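Fiber protein 2 (Human adenovirus type 41, PDB 2BZV) forms the trimeric short-fibre spikes at the capsid vertices, whose head, the knob domain described here, probably serves in attachment to the host receptor CXCAR. Local coordinates at residues S21-P26 with S89-Y94; A36-C41 with I53-L58. All coordinates share one frame; numbering follows the deposited sequence.

In the fold
Both contacts lie in the knob domain and reach the same antiparallel sheet, where strand 18-20 sits between strands 93-94 and 36-45, and strand 48-57 follows. Their centres are about 10 Å apart. Along the chain the segments come in the order 21-26, 36-41, 53-58, 89-94, so contact 2, which joins the two strands of a local hairpin, lies within the loop closed by contact 1. They also touch: the S21 hydroxyl and the S23 carbonyl of contact 1 probably hydrogen-bond to L38 and N37 of contact 2. The loop leaving strand 18-20 is thus joined to the hairpin by hydrogen bonds and to segment 89-94 by packing and a shared water, in each subunit of the trimeric head.

Contact 1 of 2, residues S21-P26 with S89-Y94; sequences SISPTP and SSTWRY
S21 meets the indole of W92 at its edge: the serine CB lies in the ring plane, 3.9 Å from CE3. With CG anti to the backbone N (chi1 -175°), W92 carries its six-membered ring to that serine, although its CB sets off away from segment 21-26. A residue as small as serine suits this place, for the backbones come close here, with S21 CA 3.2 Å from T91 O in a nearly straight CA-H...O contact (164° at the hydrogen). The same carbonyl accepts a bond from a water that also donates to I22 O, 2.8 Å from each oxygen, so one water clips the two main chains together. T91 turns its two branches to different tasks: CG2 packs alongside S23, 4.1 Å from its CB, while OG1 donates to E88 O and accepts from N27 ND2. S23 OG bonds to T25 O at 2.7 Å. The loop leaving strand 18-20 is thus packed against the 3-10 turn 89-91 that leads into edge strand 93-94 of the knob's antiparallel sheet. W92 lies against I19 of strand 18-20 and L40 and L42 of strand 36-45, while S21 OG bonds to L38 O and L40 N of that strand.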
loop_
_atom_site.group_PDB
_atom_site.type_symbol
_atom_site.label_atom_id
_atom_site.label_comp_id
_atom_site.label_asym_id
_atom_site.label_seq_id
_atom_site.Cartn_x
_atom_site.Cartn_y
_atom_site.Cartn_z
ATOM N N SER A 21 8.253 14.741 -7.162
ATOM C CA SER A 21 9.223 15.816 -6.988
ATOM C C SER A 21 10.622 15.378 -7.371
ATOM O O SER A 21 11.607 15.865 -6.810
ATOM C CB SER A 21 9.216 16.323 -5.550
ATOM O OG SER A 21 9.716 15.340 -4.647
ATOM N N ILE A 22 10.734 14.476 -8.348
ATOM C CA ILE A 22 12.048 13.940 -8.679
ATOM C C ILE A 22 12.997 15.043 -9.140
ATOM O O ILE A 22 12.628 15.915 -9.917
ATOM C CB ILE A 22 11.952 12.802 -9.722
ATOM C CG1 ILE A 22 13.199 11.912 -9.660
ATOM C CG2 ILE A 22 11.708 13.337 -11.129
ATOM C CD1 ILE A 22 13.085 10.637 -10.490
ATOM N N SER A 23 14.235 14.983 -8.658
ATOM C CA SER A 23 15.233 15.981 -9.006
ATOM C C SER A 23 16.616 15.396 -8.813
ATOM O O SER A 23 16.905 14.856 -7.754
ATOM C CB SER A 23 15.057 17.214 -8.101
ATOM O OG SER A 23 16.042 18.196 -8.381
ATOM N N PRO A 24 17.500 15.516 -9.812
ATOM C CA PRO A 24 18.862 15.025 -9.590
ATOM C C PRO A 24 19.665 15.902 -8.622
ATOM O O PRO A 24 20.576 15.409 -7.948
ATOM C CB PRO A 24 19.486 15.031 -10.993
ATOM C CG PRO A 24 18.677 15.992 -11.770
ATOM C CD PRO A 24 17.294 16.012 -11.181
ATOM N N THR A 25 19.289 17.177 -8.564
ATOM C CA THR A 25 19.966 18.190 -7.755
ATOM C C THR A 25 19.134 18.548 -6.524
ATOM O O THR A 25 17.952 18.214 -6.459
ATOM C CB THR A 25 20.197 19.439 -8.608
ATOM O OG1 THR A 25 18.950 19.856 -9.183
ATOM C CG2 THR A 25 21.180 19.118 -9.737
ATOM N N PRO A 26 19.726 19.221 -5.534
ATOM C CA PRO A 26 18.959 19.537 -4.329
ATOM C C PRO A 26 17.748 20.408 -4.632
ATOM O O PRO A 26 17.831 21.375 -5.377
ATOM C CB PRO A 26 19.967 20.290 -3.450
ATOM C CG PRO A 26 21.298 19.934 -3.992
ATOM C CD PRO A 26 21.126 19.687 -5.448
ATOM N N SER A 89 9.184 24.536 -5.931
ATOM C CA SER A 89 7.929 24.241 -6.630
ATOM C C SER A 89 8.131 23.822 -8.087
ATOM O O SER A 89 7.322 23.064 -8.624
ATOM C CB SER A 89 6.969 25.429 -6.564
ATOM O OG SER A 89 7.519 26.519 -7.274
ATOM N N SER A 90 9.212 24.266 -8.725
ATOM C CA SER A 90 9.451 23.868 -10.103
ATOM C C SER A 90 9.737 22.381 -10.245
ATOM O O SER A 90 9.715 21.863 -11.354
ATOM C CB SER A 90 10.603 24.675 -10.710
ATOM O OG SER A 90 11.825 24.319 -10.098
ATOM N N THR A 91 10.007 21.679 -9.147
ATOM C CA THR A 91 10.218 20.231 -9.219
ATOM C C THR A 91 8.946 19.439 -8.905
ATOM O O THR A 91 8.957 18.216 -9.042
ATOM C CB THR A 91 11.365 19.741 -8.315
ATOM O OG1 THR A 91 11.007 19.861 -6.923
ATOM C CG2 THR A 91 12.657 20.516 -8.588
ATOM N N TRP A 92 7.862 20.105 -8.538
ATOM C CA TRP A 92 6.597 19.424 -8.181
ATOM C C TRP A 92 5.741 19.349 -9.433
ATOM O O TRP A 92 5.102 20.341 -9.836
ATOM C CB TRP A 92 5.920 20.216 -7.073
ATOM C CG TRP A 92 4.673 19.627 -6.497
ATOM C CD1 TRP A 92 3.436 20.202 -6.494
ATOM C CD2 TRP A 92 4.539 18.382 -5.780
ATOM N NE1 TRP A 92 2.532 19.389 -5.833
ATOM C CE2 TRP A 92 3.187 18.269 -5.386
ATOM C CE3 TRP A 92 5.429 17.351 -5.451
ATOM C CZ2 TRP A 92 2.705 17.168 -4.674
ATOM C CZ3 TRP A 92 4.949 16.253 -4.744
ATOM C CH2 TRP A 92 3.602 16.173 -4.362
ATOM N N ARG A 93 5.786 18.184 -10.086
ATOM C CA ARG A 93 5.308 18.043 -11.457
ATOM C C ARG A 93 4.442 16.803 -11.634
ATOM O O ARG A 93 4.620 15.785 -10.972
ATOM C CB ARG A 93 6.493 17.950 -12.436
ATOM C CG ARG A 93 7.468 19.130 -12.249
ATOM C CD ARG A 93 8.508 19.274 -13.335
ATOM N NE ARG A 93 8.023 20.061 -14.427
ATOM C CZ ARG A 93 8.116 21.380 -14.669
ATOM N NH1 ARG A 93 8.719 22.291 -13.918
ATOM N NH2 ARG A 93 7.533 21.751 -15.766
ATOM N N TYR A 94 3.491 16.898 -12.559
ATOM C CA TYR A 94 2.796 15.714 -13.053
ATOM C C TYR A 94 3.804 14.897 -13.846
ATOM O O TYR A 94 4.377 15.378 -14.821
ATOM C CB TYR A 94 1.628 16.095 -13.961
ATOM C CG TYR A 94 0.452 16.720 -13.236
ATOM C CD1 TYR A 94 -0.252 16.010 -12.276
ATOM C CD2 TYR A 94 0.026 18.010 -13.553
ATOM C CE1 TYR A 94 -1.340 16.577 -11.626
ATOM C CE2 TYR A 94 -1.057 18.591 -12.917
ATOM C CZ TYR A 94 -1.731 17.871 -11.946
ATOM O OH TYR A 94 -2.810 18.411 -11.284
HETATM O O HOH W 1 10.248 16.784 -11.012
#

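Contact 2 of 2, residues A36-C41 with I53-L58; sequences ANLFLC and ITIKGL
L38 and I53 interlock on one face of the hairpin, where the leucine's CD1 settles against both CG1 and CD1 of the isoleucine, 3.8 Å from each, as the two side chains cross obliquely. A chi1 of 177° turns the L38 side chain away from its own N and over toward I53. The same CD1 lies 4.1 Å from I55 CB, so that this methyl sits in the dip between I53 and I55. L40 CD1 meets I53 nearer the backbone, 3.9 Å from its CB. Beta-branched isoleucines suit these positions, being at ease in extended backbone; I53 is broad enough to meet both leucines, and I55 touches L38. At the hairpin's far end small residues face each other: A36 is paired with G57, while L58 folds its CD1 back to within 3.8 Å of N37 N. The other face carries N37, K56, T54 and F39. T54 OG1 lies at the edge of the F39 ring, near its plane, and bonds to T164 OG1, while N37 ND2 bonds to S23 O. Four backbone hydrogen bonds, two each at N37-K56 and F39-T54, fix the antiparallel register. Around the hairpin, I53 and I55 pack on W152 of strand 146-153, in the second sheet, L40 reaches F167 of strand 165-170, and F39 touches W20 of strand 18-20 and I170 of a neighbouring subunit.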
loop_
_atom_site.group_PDB
_atom_site.type_symbol
_atom_site.label_atom_id
_atom_site.label_comp_id
_atom_site.label_asym_id
_atom_site.label_seq_id
_atom_site.Cartn_x
_atom_site.Cartn_y
_atom_site.Cartn_z
ATOM N N ALA A 36 18.913 19.732 0.863
ATOM C CA ALA A 36 18.341 18.395 0.866
ATOM C C ALA A 36 17.725 18.047 -0.475
ATOM O O ALA A 36 17.411 18.922 -1.294
ATOM C CB ALA A 36 17.275 18.287 1.962
ATOM N N ASN A 37 17.538 16.743 -0.682
ATOM C CA ASN A 37 16.781 16.237 -1.813
ATOM C C ASN A 37 15.516 15.578 -1.297
ATOM O O ASN A 37 15.599 14.674 -0.459
ATOM C CB ASN A 37 17.605 15.232 -2.623
ATOM C CG ASN A 37 16.896 14.845 -3.904
ATOM O OD1 ASN A 37 15.924 14.082 -3.860
ATOM N ND2 ASN A 37 17.356 15.374 -5.035
ATOM N N LEU A 38 14.366 16.044 -1.781
ATOM C CA LEU A 38 13.086 15.440 -1.437
ATOM C C LEU A 38 12.525 14.726 -2.644
ATOM O O LEU A 38 12.317 15.336 -3.702
ATOM C CB LEU A 38 12.091 16.511 -0.985
ATOM C CG LEU A 38 10.682 15.967 -0.671
ATOM C CD1 LEU A 38 10.706 15.048 0.547
ATOM C CD2 LEU A 38 9.712 17.098 -0.444
ATOM N N PHE A 39 12.254 13.442 -2.482
ATOM C CA PHE A 39 11.548 12.670 -3.495
ATOM C C PHE A 39 10.232 12.189 -2.895
ATOM O O PHE A 39 10.193 11.258 -2.107
ATOM C CB PHE A 39 12.388 11.490 -3.974
ATOM C CG PHE A 39 11.645 10.631 -4.956
ATOM C CD1 PHE A 39 11.333 11.098 -6.209
ATOM C CD2 PHE A 39 11.188 9.374 -4.569
ATOM C CE1 PHE A 39 10.621 10.313 -7.128
ATOM C CE2 PHE A 39 10.506 8.579 -5.476
ATOM C CZ PHE A 39 10.240 9.046 -6.759
ATOM N N LEU A 40 9.159 12.864 -3.284
ATOM C CA LEU A 40 7.786 12.516 -2.898
ATOM C C LEU A 40 7.074 12.132 -4.178
ATOM O O LEU A 40 7.130 12.881 -5.160
ATOM C CB LEU A 40 7.114 13.711 -2.225
ATOM C CG LEU A 40 5.626 13.555 -1.931
ATOM C CD1 LEU A 40 5.331 12.382 -0.996
ATOM C CD2 LEU A 40 5.084 14.828 -1.315
ATOM N N CYS A 41 6.408 10.975 -4.167
ATOM C CA CYS A 41 5.665 10.497 -5.318
ATOM C C CYS A 41 4.270 10.098 -4.850
ATOM O O CYS A 41 4.156 9.277 -3.922
ATOM C CB CYS A 41 6.383 9.298 -5.950
ATOM S SG CYS A 41 5.528 8.644 -7.411
ATOM N N ILE A 53 7.854 8.557 0.116
ATOM C CA ILE A 53 8.660 9.735 0.418
ATOM C C ILE A 53 10.042 9.327 0.901
ATOM O O ILE A 53 10.195 8.513 1.823
ATOM C CB ILE A 53 7.943 10.683 1.417
ATOM C CG1 ILE A 53 8.733 11.988 1.575
ATOM C CG2 ILE A 53 7.641 10.033 2.760
ATOM C CD1 ILE A 53 7.936 13.084 2.295
ATOM N N THR A 54 11.043 9.939 0.284
ATOM C CA THR A 54 12.458 9.768 0.631
ATOM C C THR A 54 13.085 11.152 0.713
ATOM O O THR A 54 12.978 11.934 -0.243
ATOM C CB THR A 54 13.191 8.940 -0.435
ATOM O OG1 THR A 54 12.503 7.695 -0.615
ATOM C CG2 THR A 54 14.630 8.668 -0.001
ATOM N N ILE A 55 13.731 11.453 1.835
ATOM C CA ILE A 55 14.408 12.730 1.993
ATOM C C ILE A 55 15.860 12.442 2.360
ATOM O O ILE A 55 16.133 11.569 3.189
ATOM C CB ILE A 55 13.686 13.618 3.037
ATOM C CG1 ILE A 55 14.347 14.991 3.117
ATOM C CG2 ILE A 55 13.606 12.929 4.395
ATOM C CD1 ILE A 55 13.518 16.063 3.794
ATOM N N LYS A 56 16.770 13.167 1.713
ATOM C CA LYS A 56 18.199 12.968 1.920
ATOM C C LYS A 56 18.863 14.292 2.257
ATOM O O LYS A 56 18.780 15.249 1.491
ATOM C CB LYS A 56 18.882 12.377 0.684
ATOM C CG LYS A 56 20.322 11.969 0.965
ATOM C CD LYS A 56 21.059 11.452 -0.258
ATOM C CE LYS A 56 22.497 11.081 0.090
ATOM N NZ LYS A 56 23.170 10.296 -0.988
ATOM N N GLY A 57 19.526 14.341 3.403
ATOM C CA GLY A 57 20.248 15.557 3.779
ATOM C C GLY A 57 21.597 15.589 3.075
ATOM O O GLY A 57 22.291 14.573 3.005
ATOM N N LEU A 58 21.962 16.749 2.545
ATOM C CA LEU A 58 23.130 16.848 1.677
ATOM C C LEU A 58 24.210 17.823 2.132
ATOM O O LEU A 58 25.375 17.645 1.757
ATOM C CB LEU A 58 22.682 17.250 0.274
ATOM C CG LEU A 58 21.734 16.260 -0.413
ATOM C CD1 LEU A 58 21.193 16.869 -1.692
ATOM C CD2 LEU A 58 22.434 14.929 -0.668
HETATM O O HOH W 2 15.439 11.928 -2.088
#